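Local coordinates for protein phosphatidylserine synthase (Haemophilus influenzae, PDB 3HSI) that is named a phosphatidylserine synthase and belongs to the phospholipase D superfamily, with an alpha/beta PLD-like fold, at residues N17-A26 against S236-S247; Q261-Q269 against T286-L294. All coordinates share one frame; numbering follows the deposited sequence.

Contact 1 (17-26 with 236-247) closes before contact 2 (261-269 with 286-294) opens along the chain, and their centres lie about 22 Å apart. Contact 1 brings the N-terminal segment, from 210 residues away, to strand 245-252 of a mixed sheet, whose other neighbour is strand 391-398; contact 2 pairs helices 258-268 and 285-296, which flank strand 273-277 of that same sheet. Strand 245-252 leads directly into helix 258-268, and the two contacts touch where L19 CD1 meets V262 CG2 at 3.9 Å. The start of the chain is thereby built into the half of the protein that carries the PLD-like family sequence.

Contact 1: residues N17-A26 against S236-S247; sequences NNLPFLALQA and SAVKLPNVLSVS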
loop_
_atom_site.group_PDB
_atom_site.type_symbol
_atom_site.label_atom_id
_atom_site.label_comp_id
_atom_site.label_asym_id
_atom_site.label_seq_id
_atom_site.Cartn_x
_atom_site.Cartn_y
_atom_site.Cartn_z
ATOM N N ASN C 17 21.498 -20.715 -9.706
ATOM C CA ASN C 17 21.919 -21.799 -10.603
ATOM C C ASN C 17 20.788 -22.261 -11.544
ATOM O O ASN C 17 21.042 -22.717 -12.678
ATOM C CB ASN C 17 22.470 -22.993 -9.804
ATOM C CG ASN C 17 23.821 -22.700 -9.132
ATOM O OD1 ASN C 17 24.618 -21.873 -9.596
ATOM N ND2 ASN C 17 24.083 -23.399 -8.032
ATOM N N ASN C 18 19.547 -22.135 -11.062
ATOM C CA ASN C 18 18.379 -22.595 -11.802
ATOM C C ASN C 18 17.891 -21.588 -12.856
ATOM O O ASN C 18 17.061 -21.930 -13.676
ATOM C CB ASN C 18 17.243 -22.990 -10.834
ATOM C CG ASN C 18 17.319 -24.456 -10.389
ATOM O OD1 ASN C 18 17.863 -25.311 -11.101
ATOM N ND2 ASN C 18 16.755 -24.755 -9.212
ATOM N N LEU C 19 18.408 -20.357 -12.855
ATOM C CA LEU C 19 18.038 -19.386 -13.907
ATOM C C LEU C 19 18.408 -19.840 -15.320
ATOM O O LEU C 19 19.469 -20.420 -15.520
ATOM C CB LEU C 19 18.659 -18.000 -13.642
ATOM C CG LEU C 19 18.096 -17.341 -12.371
ATOM C CD1 LEU C 19 18.762 -16.011 -12.126
ATOM C CD2 LEU C 19 16.565 -17.158 -12.476
ATOM N N PRO C 20 17.521 -19.585 -16.299
ATOM C CA PRO C 20 17.854 -19.838 -17.696
ATOM C C PRO C 20 18.582 -18.631 -18.287
ATOM O O PRO C 20 18.289 -17.492 -17.921
ATOM C CB PRO C 20 16.475 -20.009 -18.359
ATOM C CG PRO C 20 15.559 -19.089 -17.583
ATOM C CD PRO C 20 16.104 -19.141 -16.130
ATOM N N PHE C 21 19.532 -18.880 -19.173
ATOM C CA PHE C 21 20.409 -17.833 -19.642
ATOM C C PHE C 21 20.606 -18.010 -21.118
ATOM O O PHE C 21 20.720 -19.122 -21.587
ATOM C CB PHE C 21 21.783 -17.933 -18.985
ATOM C CG PHE C 21 21.875 -17.222 -17.683
ATOM C CD1 PHE C 21 22.062 -15.833 -17.649
ATOM C CD2 PHE C 21 21.791 -17.941 -16.479
ATOM C CE1 PHE C 21 22.117 -15.147 -16.417
ATOM C CE2 PHE C 21 21.874 -17.279 -15.238
ATOM C CZ PHE C 21 22.034 -15.872 -15.206
ATOM N N LEU C 22 20.656 -16.895 -21.823
ATOM C CA LEU C 22 20.861 -16.879 -23.254
ATOM C C LEU C 22 22.265 -16.340 -23.544
ATOM O O LEU C 22 22.676 -15.293 -23.017
ATOM C CB LEU C 22 19.778 -15.986 -23.859
ATOM C CG LEU C 22 19.897 -15.379 -25.249
ATOM C CD1 LEU C 22 19.908 -16.437 -26.365
ATOM C CD2 LEU C 22 18.710 -14.404 -25.427
ATOM N N ALA C 23 22.991 -17.058 -24.385
ATOM C CA ALA C 23 24.382 -16.743 -24.704
ATOM C C ALA C 23 24.520 -15.408 -25.414
ATOM O O ALA C 23 23.723 -15.064 -26.280
ATOM C CB ALA C 23 25.009 -17.870 -25.523
ATOM N N LEU C 24 25.528 -14.644 -25.037
ATOM C CA LEU C 24 25.670 -13.277 -25.513
ATOM C C LEU C 24 27.127 -13.015 -25.864
ATOM O O LEU C 24 27.981 -13.135 -24.995
ATOM C CB LEU C 24 25.295 -12.374 -24.351
ATOM C CG LEU C 24 24.375 -11.177 -24.394
ATOM C CD1 LEU C 24 24.443 -10.604 -22.996
ATOM C CD2 LEU C 24 24.867 -10.164 -25.379
ATOM N N GLN C 25 27.456 -12.665 -27.105
ATOM C CA GLN C 25 28.851 -12.299 -27.375
ATOM C C GLN C 25 29.186 -10.942 -26.775
ATOM O O GLN C 25 28.305 -10.083 -26.629
ATOM C CB GLN C 25 29.175 -12.408 -28.852
ATOM C CG GLN C 25 28.686 -13.730 -29.395
ATOM C CD GLN C 25 29.634 -14.320 -30.359
ATOM O OE1 GLN C 25 30.007 -13.672 -31.342
ATOM N NE2 GLN C 25 30.057 -15.565 -30.105
ATOM N N ALA C 26 30.441 -10.770 -26.372
ATOM C CA ALA C 26 30.888 -9.535 -25.715
ATOM C C ALA C 26 30.759 -8.331 -26.648
ATOM O O ALA C 26 30.440 -7.205 -26.219
ATOM C CB ALA C 26 32.347 -9.685 -25.215
ATOM N N SER C 236 16.476 -20.466 -26.564
ATOM C CA SER C 236 17.666 -21.318 -26.519
ATOM C C SER C 236 18.487 -21.198 -25.223
ATOM O O SER C 236 19.725 -21.283 -25.246
ATOM C CB SER C 236 18.519 -21.219 -27.819
ATOM O OG SER C 236 19.040 -19.912 -28.041
ATOM N N ALA C 237 17.766 -21.057 -24.098
ATOM C CA ALA C 237 18.351 -20.887 -22.759
ATOM C C ALA C 237 18.854 -22.182 -22.108
ATOM O O ALA C 237 18.202 -23.239 -22.171
ATOM C CB ALA C 237 17.366 -20.198 -21.840
ATOM N N VAL C 238 20.014 -22.078 -21.469
ATOM C CA VAL C 238 20.557 -23.168 -20.668
ATOM C C VAL C 238 20.789 -22.698 -19.231
ATOM O O VAL C 238 20.895 -21.499 -18.971
ATOM C CB VAL C 238 21.882 -23.735 -21.262
ATOM C CG1 VAL C 238 21.678 -24.279 -22.707
ATOM C CG2 VAL C 238 23.024 -22.694 -21.203
ATOM N N LYS C 239 20.849 -23.645 -18.305
ATOM C CA LYS C 239 21.311 -23.368 -16.951
ATOM C C LYS C 239 22.846 -23.446 -16.885
ATOM O O LYS C 239 23.466 -24.188 -17.649
ATOM C CB LYS C 239 20.684 -24.350 -15.979
ATOM C CG LYS C 239 19.233 -24.056 -15.689
ATOM C CD LYS C 239 18.650 -25.212 -14.938
ATOM C CE LYS C 239 17.145 -25.149 -14.836
ATOM N NZ LYS C 239 16.790 -26.369 -14.049
ATOM N N LEU C 240 23.441 -22.642 -16.004
ATOM C CA LEU C 240 24.906 -22.590 -15.817
ATOM C C LEU C 240 25.726 -22.656 -17.113
ATOM O O LEU C 240 26.549 -23.557 -17.282
ATOM C CB LEU C 240 25.374 -23.675 -14.836
ATOM C CG LEU C 240 24.893 -23.488 -13.385
ATOM C CD1 LEU C 240 25.411 -24.618 -12.510
ATOM C CD2 LEU C 240 25.335 -22.157 -12.807
ATOM N N PRO C 241 25.516 -21.695 -18.025
ATOM C CA PRO C 241 26.347 -21.748 -19.224
ATOM C C PRO C 241 27.789 -21.416 -18.855
ATOM O O PRO C 241 28.064 -20.918 -17.760
ATOM C CB PRO C 241 25.762 -20.655 -20.099
ATOM C CG PRO C 241 25.275 -19.642 -19.122
ATOM C CD PRO C 241 24.740 -20.443 -17.950
ATOM N N ASN C 242 28.705 -21.711 -19.757
ATOM C CA ASN C 242 30.102 -21.465 -19.489
ATOM C C ASN C 242 30.569 -20.250 -20.301
ATOM O O ASN C 242 31.735 -20.131 -20.664
ATOM C CB ASN C 242 30.931 -22.720 -19.826
ATOM C CG ASN C 242 32.396 -22.562 -19.427
ATOM O OD1 ASN C 242 32.713 -21.780 -18.513
ATOM N ND2 ASN C 242 33.306 -23.277 -20.119
ATOM N N VAL C 243 29.633 -19.363 -20.610
ATOM C CA VAL C 243 29.895 -18.275 -21.545
ATOM C C VAL C 243 29.057 -17.110 -21.074
ATOM O O VAL C 243 28.027 -17.312 -20.402
ATOM C CB VAL C 243 29.562 -18.690 -23.033
ATOM C CG1 VAL C 243 28.053 -18.737 -23.291
ATOM C CG2 VAL C 243 30.220 -17.742 -24.017
ATOM N N LEU C 244 29.513 -15.902 -21.393
ATOM C CA LEU C 244 28.781 -14.668 -21.117
ATOM C C LEU C 244 27.311 -14.794 -21.571
ATOM O O LEU C 244 27.045 -15.233 -22.701
ATOM C CB LEU C 244 29.460 -13.524 -21.874
ATOM C CG LEU C 244 28.769 -12.149 -21.835
ATOM C CD1 LEU C 244 28.647 -11.604 -20.382
ATOM C CD2 LEU C 244 29.528 -11.202 -22.726
ATOM N N SER C 245 26.378 -14.383 -20.715
ATOM C CA SER C 245 24.947 -14.713 -20.870
ATOM C C SER C 245 23.988 -13.711 -20.204
ATOM O O SER C 245 24.367 -13.005 -19.292
ATOM C CB SER C 245 24.675 -16.087 -20.217
ATOM O OG SER C 245 25.057 -17.071 -21.105
ATOM N N VAL C 246 22.735 -13.716 -20.638
ATOM C CA VAL C 246 21.759 -12.754 -20.179
ATOM C C VAL C 246 20.446 -13.460 -19.826
ATOM O O VAL C 246 20.025 -14.380 -20.519
ATOM C CB VAL C 246 21.561 -11.564 -21.206
ATOM C CG1 VAL C 246 20.886 -12.040 -22.522
ATOM C CG2 VAL C 246 20.754 -10.440 -20.569
ATOM N N SER C 247 19.855 -13.072 -18.693
ATOM C CA SER C 247 18.546 -13.603 -18.276
ATOM C C SER C 247 17.551 -12.473 -17.954
ATOM O O SER C 247 17.775 -11.723 -17.002
ATOM C CB SER C 247 18.711 -14.510 -17.052
ATOM O OG SER C 247 17.526 -15.266 -16.780
HETATM O O HOH W 1 21.817 -20.984 -14.256
#
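Backbone hydrogen bonds tie F21, L22 and L24 to two separate parts of 236-247, so the N-terminal segment runs between them. On one side F21 and V238 form an antiparallel hydrogen-bonded pair, F21 N reaching V238 O and V238 N reaching F21 O, each at 3.0 Å. On the other, strand 22-23 pairs antiparallel with strand 245-252: L22 and V246 exchange two bonds, the one from L22 N to V246 O nearly straight at 170°, and L24 N extends the run to L244 O.

Among side chains, the S247 hydroxyl donates to P20 O, OG to O 2.6 Å, approaching nearly along the C=O axis. OG stands anti to the backbone N of S247 (chi1 -168°), while CB lies over one face of the F21 ring in a CH-pi contact, 3.9 Å from the centroid and offset toward the rim. P241 and S245 pack against F21 CB, and the ring also meets that of Y398. Farther along, L24 CD1 abuts V246 CB at 3.5 Å, and L244 CD2 reaches A26 CA.

The end of helix 8-18 is met by a water, a weak bond and a van der Waals contact. A water at hydrogen-bonding distance of N17 O and L19 O accepts from L240 N at 2.9 Å. The extended K239 chain runs beside N18 O, and its NZ makes a weak hydrogen bond to N18 OD1. The methyl L240 CD2 packs 3.3 Å from N17 OD1.

Strand 391-398 continues the sheet beyond 245-252 through backbone bonds of S245 and S247. The chemistry is thus divided: main-chain bonds add strand 22-23 to strand 245-252, while F21 also pairs with V238; F21 packs on the face of S245, and L24 with V246 on the other; the water and K239 join the helix end to the loop before the strand.

Contact 2: residues Q261-Q269 against T286-L294; sequences QVIEDLFLQ and TLQHKIATL
F267 presents one ring face to L287 CD2, a CH-pi contact 4.0 Å from the centroid and 13° off the ring normal. It is the centre of a nearly parallel helix pair in the alpha/beta PLD-like fold: the segments 261-268 and 286-294 run at 14°, axes 9.8 Å apart. Strand 273-277 lies between the two helices in the chain, and with helix 285-296 and the parallel strand 300-306 it forms a beta-alpha-beta crossover. L287 CD1 touches F267 CZ. I263 CG2 extends this apolar patch to L287, while both methyls of L294 rest on F267 O.

On the other flank the K290 chain packs its methylenes against F267 CB and E264 O and crosses the L268 side chain obliquely, CE near L268 CG. Beneath the pair, I276 and L274 of strand 273-277 support F267, I291 and L294. W387 lies against I263 and T286 and donates NE1 to E264 OE2, and E264 OE1 forms a salt bridge with R216 of the second subunit, so the carboxylate probably is held as an anion. K290 NZ stays 4.4 Å from E264 OE1: a bend at chi4 (70°) turns NZ back along its own helix to donate to T286 OG1 at 2.8 Å.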
loop_
_atom_site.group_PDB
_atom_site.type_symbol
_atom_site.label_atom_id
_atom_site.label_comp_id
_atom_site.label_asym_id
_atom_site.label_seq_id
_atom_site.Cartn_x
_atom_site.Cartn_y
_atom_site.Cartn_z
ATOM N N GLN C 261 13.317 -11.598 -5.796
ATOM C CA GLN C 261 13.953 -12.827 -5.318
ATOM C C GLN C 261 15.385 -12.928 -5.846
ATOM O O GLN C 261 16.290 -13.247 -5.089
ATOM C CB GLN C 261 13.134 -14.072 -5.722
ATOM C CG GLN C 261 12.080 -14.471 -4.704
ATOM C CD GLN C 261 10.899 -15.263 -5.316
ATOM O OE1 GLN C 261 11.024 -15.879 -6.384
ATOM N NE2 GLN C 261 9.744 -15.223 -4.641
ATOM N N VAL C 262 15.591 -12.635 -7.135
ATOM C CA VAL C 262 16.942 -12.615 -7.695
ATOM C C VAL C 262 17.874 -11.583 -7.044
ATOM O O VAL C 262 18.998 -11.890 -6.663
ATOM C CB VAL C 262 16.923 -12.476 -9.251
ATOM C CG1 VAL C 262 18.305 -12.104 -9.778
ATOM C CG2 VAL C 262 16.443 -13.794 -9.883
ATOM N N ILE C 263 17.416 -10.356 -6.881
ATOM C CA ILE C 263 18.223 -9.366 -6.158
ATOM C C ILE C 263 18.606 -9.820 -4.722
ATOM O O ILE C 263 19.797 -9.774 -4.318
ATOM C CB ILE C 263 17.516 -7.977 -6.187
ATOM C CG1 ILE C 263 17.343 -7.541 -7.658
ATOM C CG2 ILE C 263 18.282 -6.948 -5.330
ATOM C CD1 ILE C 263 16.273 -6.416 -7.922
ATOM N N GLU C 264 17.614 -10.284 -3.961
ATOM C CA GLU C 264 17.873 -10.766 -2.607
ATOM C C GLU C 264 18.912 -11.878 -2.648
ATOM O O GLU C 264 19.832 -11.899 -1.843
ATOM C CB GLU C 264 16.578 -11.250 -1.919
ATOM C CG GLU C 264 15.531 -10.124 -1.783
ATOM C CD GLU C 264 14.211 -10.565 -1.155
ATOM O OE1 GLU C 264 14.180 -11.663 -0.571
ATOM O OE2 GLU C 264 13.201 -9.811 -1.235
ATOM N N ASP C 265 18.779 -12.783 -3.606
ATOM C CA ASP C 265 19.718 -13.885 -3.723
ATOM C C ASP C 265 21.113 -13.457 -4.215
ATOM O O ASP C 265 22.114 -14.061 -3.838
ATOM C CB ASP C 265 19.135 -15.010 -4.606
ATOM C CG ASP C 265 17.943 -15.729 -3.930
ATOM O OD1 ASP C 265 17.764 -15.585 -2.683
ATOM O OD2 ASP C 265 17.183 -16.441 -4.628
ATOM N N LEU C 266 21.165 -12.440 -5.064
ATOM C CA LEU C 266 22.433 -11.869 -5.497
ATOM C C LEU C 266 23.202 -11.337 -4.272
ATOM O O LEU C 266 24.370 -11.643 -4.096
ATOM C CB LEU C 266 22.224 -10.801 -6.580
ATOM C CG LEU C 266 21.902 -11.232 -8.033
ATOM C CD1 LEU C 266 21.538 -10.014 -8.907
ATOM C CD2 LEU C 266 23.099 -11.936 -8.679
ATOM N N PHE C 267 22.522 -10.615 -3.393
ATOM C CA PHE C 267 23.120 -10.043 -2.174
ATOM C C PHE C 267 23.584 -11.136 -1.218
ATOM O O PHE C 267 24.602 -10.986 -0.547
ATOM C CB PHE C 267 22.108 -9.189 -1.419
ATOM C CG PHE C 267 21.991 -7.762 -1.901
ATOM C CD1 PHE C 267 21.994 -6.708 -0.984
ATOM C CD2 PHE C 267 21.823 -7.467 -3.242
ATOM C CE1 PHE C 267 21.862 -5.393 -1.420
ATOM C CE2 PHE C 267 21.683 -6.146 -3.683
ATOM C CZ PHE C 267 21.701 -5.116 -2.769
ATOM N N LEU C 268 22.829 -12.226 -1.124
ATOM C CA LEU C 268 23.249 -13.326 -0.256
ATOM C C LEU C 268 24.419 -14.090 -0.801
ATOM O O LEU C 268 25.096 -14.751 -0.043
ATOM C CB LEU C 268 22.117 -14.321 -0.043
ATOM C CG LEU C 268 20.996 -13.855 0.861
ATOM C CD1 LEU C 268 19.819 -14.746 0.624
ATOM C CD2 LEU C 268 21.467 -13.905 2.294
ATOM N N GLN C 269 24.623 -14.052 -2.116
ATOM C CA GLN C 269 25.642 -14.864 -2.760
ATOM C C GLN C 269 26.917 -14.123 -3.108
ATOM O O GLN C 269 27.718 -14.625 -3.882
ATOM C CB GLN C 269 25.083 -15.514 -4.045
ATOM C CG GLN C 269 24.275 -16.786 -3.749
ATOM C CD GLN C 269 25.174 -17.894 -3.241
ATOM O OE1 GLN C 269 26.100 -18.312 -3.937
ATOM N NE2 GLN C 269 24.914 -18.369 -2.018
ATOM N N THR C 286 14.780 -5.647 3.998
ATOM C CA THR C 286 15.392 -6.932 3.646
ATOM C C THR C 286 16.794 -6.728 3.044
ATOM O O THR C 286 17.663 -7.537 3.275
ATOM C CB THR C 286 14.505 -7.809 2.675
ATOM O OG1 THR C 286 15.165 -9.064 2.415
ATOM C CG2 THR C 286 14.257 -7.105 1.306
ATOM N N LEU C 287 17.004 -5.654 2.285
ATOM C CA LEU C 287 18.303 -5.435 1.655
ATOM C C LEU C 287 19.278 -4.830 2.652
ATOM O O LEU C 287 20.496 -5.081 2.587
ATOM C CB LEU C 287 18.178 -4.560 0.396
ATOM C CG LEU C 287 17.601 -5.254 -0.850
ATOM C CD1 LEU C 287 17.933 -4.458 -2.094
ATOM C CD2 LEU C 287 18.073 -6.706 -1.028
ATOM N N GLN C 288 18.741 -4.076 3.609
ATOM C CA GLN C 288 19.570 -3.488 4.637
ATOM C C GLN C 288 20.170 -4.596 5.516
ATOM O O GLN C 288 21.378 -4.599 5.811
ATOM C CB GLN C 288 18.760 -2.511 5.482
ATOM C CG GLN C 288 18.307 -1.212 4.779
ATOM C CD GLN C 288 17.429 -0.370 5.721
ATOM O OE1 GLN C 288 17.795 -0.142 6.886
ATOM N NE2 GLN C 288 16.262 0.059 5.237
ATOM N N HIS C 289 19.325 -5.540 5.914
ATOM C CA HIS C 289 19.773 -6.700 6.654
ATOM C C HIS C 289 20.846 -7.480 5.879
ATOM O O HIS C 289 21.826 -7.935 6.452
ATOM C CB HIS C 289 18.591 -7.620 6.936
ATOM C CG HIS C 289 17.473 -6.980 7.718
ATOM N ND1 HIS C 289 17.686 -6.128 8.788
ATOM C CD2 HIS C 289 16.123 -7.116 7.612
ATOM C CE1 HIS C 289 16.517 -5.766 9.303
ATOM N NE2 HIS C 289 15.553 -6.346 8.604
ATOM N N LYS C 290 20.668 -7.653 4.575
ATOM C CA LYS C 290 21.645 -8.449 3.832
ATOM C C LYS C 290 23.002 -7.757 3.703
ATOM O O LYS C 290 24.038 -8.410 3.704
ATOM C CB LYS C 290 21.070 -8.907 2.483
ATOM C CG LYS C 290 20.060 -10.045 2.649
ATOM C CD LYS C 290 19.174 -10.156 1.409
ATOM C CE LYS C 290 18.232 -11.326 1.524
ATOM N NZ LYS C 290 17.206 -11.024 2.573
ATOM N N ILE C 291 22.986 -6.432 3.602
ATOM C CA ILE C 291 24.215 -5.624 3.654
ATOM C C ILE C 291 24.934 -5.809 4.982
ATOM O O ILE C 291 26.155 -5.986 5.026
ATOM C CB ILE C 291 23.919 -4.118 3.500
ATOM C CG1 ILE C 291 23.368 -3.825 2.109
ATOM C CG2 ILE C 291 25.188 -3.300 3.766
ATOM C CD1 ILE C 291 24.243 -4.351 1.029
ATOM N N ALA C 292 24.167 -5.767 6.069
ATOM C CA ALA C 292 24.742 -5.906 7.415
ATOM C C ALA C 292 25.434 -7.262 7.570
ATOM O O ALA C 292 26.507 -7.361 8.200
ATOM C CB ALA C 292 23.673 -5.723 8.488
ATOM N N THR C 293 24.856 -8.298 6.973
ATOM C CA THR C 293 25.464 -9.644 7.054
ATOM C C THR C 293 26.777 -9.702 6.299
ATOM O O THR C 293 27.753 -10.260 6.808
ATOM C CB THR C 293 24.521 -10.732 6.476
ATOM O OG1 THR C 293 23.283 -10.691 7.178
ATOM C CG2 THR C 293 25.145 -12.126 6.614
ATOM N N LEU C 294 26.769 -9.142 5.081
ATOM C CA LEU C 294 27.956 -9.055 4.250
ATOM C C LEU C 294 29.064 -8.350 4.999
ATOM O O LEU C 294 30.171 -8.841 5.040
ATOM C CB LEU C 294 27.676 -8.346 2.931
ATOM C CG LEU C 294 26.706 -9.094 2.005
ATOM C CD1 LEU C 294 26.433 -8.282 0.782
ATOM C CD2 LEU C 294 27.244 -10.564 1.651
#